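Local coordinates for protein muramoyltetrapeptide carboxypeptidase (Oxalobacter formigenes OXCC13, PDB 6UUK) that probably acts as a serine-type LD-carboxypeptidase of the S66 family that trims the tetrapeptide stems of cell-wall muropeptides, at residues P210-E215 and A329-K334. Sequence-based numbering, arbitrary orientation.
Sequences PDVDVE and AHLMSK
The imidazole of His330 carries Glu215 OE1 4.2 Å above the centre of one face and Met332 CG, a selenomethionine carbon, toward the rim of the other; Val214 O sits at its edge, in the ring plane. With CG anti to the backbone N (chi1 -175°), the ring lies where ND1 can give Val214 O a hydrogen bond of 3.1 Å. Leu331 N reaches that same oxygen from the opposite face of the carbonyl plane, at 3.0 Å. Asp213 OD1 approaches His330 CE1 obliquely, its carboxylate 75° from the ring plane, and rests 3.3 Å from Met332 CG. On the sheet face opposite the imidazole, Val214 CG2 lies alongside Leu331 CB, Ile242 and Ala273 touching both side chains; from the loop, Val212 CG2 reaches Leu331 CG. Were His330 replaced by an alanine, Val214 O would probably lose one of its two donors here, and Glu215 OE1 the ring beneath it. Ser333 OG donates to Pro210 O and accepts from Val212 N, both modelled doubtfully short; Ser333 N binds Val212 O almost straight (175°). Side-chain bonds from His330, and probably Ser333, thus supplement the few backbone bonds joining antiparallel strands 213-222 and 328-333, and nearby carboxylates would probably favour a protonated imidazole.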
ATOM      1  N   PRO B 210     -20.680 -15.435  -9.444  1.00 23.66           N
ATOM      2  CA  PRO B 210     -20.596 -16.719 -10.143  1.00 18.44           C
ATOM      3  C   PRO B 210     -20.910 -17.883  -9.217  1.00 16.66           C
ATOM      4  O   PRO B 210     -20.800 -17.792  -7.993  1.00 26.00           O
ATOM      5  CB  PRO B 210     -19.141 -16.770 -10.622  1.00 18.86           C
ATOM      6  CG  PRO B 210     -18.406 -15.894  -9.664  1.00 17.61           C
ATOM      7  CD  PRO B 210     -19.363 -14.789  -9.312  1.00 15.45           C
ATOM      8  N   ASP B 211     -21.307 -18.996  -9.828  1.00 19.75           N
ATOM      9  CA  ASP B 211     -21.630 -20.218  -9.094  1.00 25.11           C
ATOM     10  C   ASP B 211     -20.344 -21.011  -8.902  1.00 20.00           C
ATOM     11  O   ASP B 211     -19.846 -21.647  -9.835  1.00 12.94           O
ATOM     12  CB  ASP B 211     -22.688 -21.031  -9.831  1.00 24.62           C
ATOM     13  CG  ASP B 211     -24.043 -20.352  -9.834  1.00 23.69           C
ATOM     14  OD1 ASP B 211     -24.159 -19.254  -9.252  1.00 21.12           O
ATOM     15  OD2 ASP B 211     -24.992 -20.918 -10.416  1.00 34.03           O
ATOM     16  N   VAL B 212     -19.803 -20.973  -7.688  1.00 23.78           N
ATOM     17  CA  VAL B 212     -18.557 -21.651  -7.368  1.00 23.56           C
ATOM     18  C   VAL B 212     -18.839 -22.757  -6.355  1.00 19.05           C
ATOM     19  O   VAL B 212     -19.903 -22.815  -5.737  1.00 20.35           O
ATOM     20  CB  VAL B 212     -17.487 -20.675  -6.838  1.00 20.18           C
ATOM     21  CG1 VAL B 212     -17.448 -19.417  -7.689  1.00 16.11           C
ATOM     22  CG2 VAL B 212     -17.746 -20.336  -5.378  1.00 17.06           C
ATOM     23  N   ASP B 213     -17.862 -23.648  -6.193  1.00 22.45           N
ATOM     24  CA  ASP B 213     -17.954 -24.737  -5.230  1.00 24.25           C
ATOM     25  C   ASP B 213     -16.556 -25.225  -4.876  1.00 18.51           C
ATOM     26  O   ASP B 213     -16.205 -26.379  -5.144  1.00 23.94           O
ATOM     27  CB  ASP B 213     -18.805 -25.882  -5.788  1.00 27.21           C
ATOM     28  CG  ASP B 213     -19.177 -26.902  -4.729  1.00 21.10           C
ATOM     29  OD1 ASP B 213     -20.041 -26.593  -3.881  1.00 22.67           O
ATOM     30  OD2 ASP B 213     -18.607 -28.012  -4.744  1.00 43.50           O
ATOM     31  N   VAL B 214     -15.754 -24.351  -4.281  1.00 18.74           N
ATOM     32  CA  VAL B 214     -14.365 -24.646  -3.994  1.00 17.28           C
ATOM     33  C   VAL B 214     -14.205 -24.952  -2.511  1.00 19.08           C
ATOM     34  O   VAL B 214     -15.116 -24.758  -1.708  1.00 22.69           O
ATOM     35  CB  VAL B 214     -13.433 -23.490  -4.431  1.00 14.28           C
ATOM     36  CG1 VAL B 214     -13.476 -23.316  -5.939  1.00 19.33           C
ATOM     37  CG2 VAL B 214     -13.828 -22.200  -3.730  1.00 16.75           C
ATOM     38  N   GLU B 215     -13.023 -25.437  -2.138  1.00 18.21           N
ATOM     39  CA  GLU B 215     -12.719 -25.770  -0.750  1.00 21.23           C
ATOM     40  C   GLU B 215     -11.215 -25.666  -0.551  1.00 20.02           C
ATOM     41  O   GLU B 215     -10.453 -26.370  -1.218  1.00 22.62           O
ATOM     42  CB  GLU B 215     -13.218 -27.174  -0.399  1.00 16.62           C
ATOM     43  CG  GLU B 215     -12.824 -27.646   0.992  1.00 20.81           C
ATOM     44  CD  GLU B 215     -13.417 -28.998   1.336  1.00 23.30           C
ATOM     45  OE1 GLU B 215     -14.407 -29.398   0.687  1.00 24.42           O
ATOM     46  OE2 GLU B 215     -12.894 -29.662   2.255  1.00 24.81           O
ATOM     47  N   ALA B 329     -11.992 -23.896   4.733  1.00 21.11           N
ATOM     48  CA  ALA B 329     -13.235 -23.271   4.310  1.00 20.83           C
ATOM     49  C   ALA B 329     -13.859 -24.028   3.143  1.00 19.02           C
ATOM     50  O   ALA B 329     -13.169 -24.698   2.370  1.00 19.13           O
ATOM     51  CB  ALA B 329     -13.005 -21.812   3.912  1.00 16.74           C
ATOM     52  N   HIS B 330     -15.180 -23.905   3.024  1.00 19.41           N
ATOM     53  CA  HIS B 330     -15.950 -24.519   1.944  1.00 20.45           C
ATOM     54  C   HIS B 330     -16.871 -23.443   1.376  1.00 16.82           C
ATOM     55  O   HIS B 330     -17.909 -23.132   1.968  1.00 14.66           O
ATOM     56  CB  HIS B 330     -16.740 -25.725   2.444  1.00 18.98           C
ATOM     57  CG  HIS B 330     -17.463 -26.466   1.363  1.00 17.74           C
ATOM     58  ND1 HIS B 330     -17.251 -26.225   0.023  1.00 20.03           N
ATOM     59  CD2 HIS B 330     -18.394 -27.447   1.425  1.00 19.52           C
ATOM     60  CE1 HIS B 330     -18.021 -27.024  -0.694  1.00 21.70           C
ATOM     61  NE2 HIS B 330     -18.724 -27.776   0.133  1.00 20.62           N
ATOM     62  N   LEU B 331     -16.491 -22.876   0.235  1.00 18.72           N
ATOM     63  CA  LEU B 331     -17.240 -21.783  -0.372  1.00 16.97           C
ATOM     64  C   LEU B 331     -18.232 -22.329  -1.389  1.00 19.91           C
ATOM     65  O   LEU B 331     -17.862 -23.104  -2.277  1.00 25.36           O
ATOM     66  CB  LEU B 331     -16.294 -20.784  -1.039  1.00 15.42           C
ATOM     67  CG  LEU B 331     -16.950 -19.561  -1.677  1.00 19.09           C
ATOM     68  CD1 LEU B 331     -17.758 -18.782  -0.649  1.00 16.82           C
ATOM     69  CD2 LEU B 331     -15.898 -18.671  -2.321  1.00 17.84           C
HETATM   70  N   MSE B 332     -19.491 -21.924  -1.253  1.00 19.56           N
HETATM   71  CA  MSE B 332     -20.551 -22.360  -2.156  1.00 23.21           C
HETATM   72  C   MSE B 332     -21.453 -21.193  -2.544  1.00 24.55           C
HETATM   73  O   MSE B 332     -22.030 -20.534  -1.681  1.00 23.22           O
HETATM   74  CB  MSE B 332     -21.382 -23.469  -1.510  1.00 25.93           C
HETATM   75  CG  MSE B 332     -20.619 -24.758  -1.259  1.00 29.19           C
HETATM   76 SE   MSE B 332     -21.569 -25.965  -0.058  1.00 48.74          SE
HETATM   77  CE  MSE B 332     -21.514 -24.876   1.559  1.00 27.17           C
ATOM     78  N   SER B 333     -21.575 -20.944  -3.845  1.00 24.45           N
ATOM     79  CA  SER B 333     -22.425 -19.885  -4.373  1.00 15.44           C
ATOM     80  C   SER B 333     -23.421 -20.489  -5.353  1.00 25.28           C
ATOM     81  O   SER B 333     -23.030 -21.216  -6.272  1.00 18.87           O
ATOM     82  CB  SER B 333     -21.593 -18.796  -5.054  1.00 19.83           C
ATOM     83  OG  SER B 333     -20.786 -19.340  -6.083  1.00 27.12           O
ATOM     84  N   LYS B 334     -24.705 -20.185  -5.154  1.00 32.22           N
ATOM     85  CA  LYS B 334     -25.792 -20.791  -5.923  1.00 28.12           C
ATOM     86  C   LYS B 334     -26.676 -19.695  -6.523  1.00 33.85           C
ATOM     87  O   LYS B 334     -27.888 -19.656  -6.310  1.00 37.25           O
ATOM     88  CB  LYS B 334     -26.615 -21.734  -5.047  1.00 30.35           C
ATOM     89  CG  LYS B 334     -25.784 -22.555  -4.075  1.00 28.50           C
ATOM     90  CD  LYS B 334     -26.650 -23.184  -2.999  1.00 29.18           C
ATOM     91  CE  LYS B 334     -25.804 -23.658  -1.830  1.00 19.20           C
ATOM     92  NZ  LYS B 334     -25.047 -22.532  -1.215  1.00 23.60           N
TER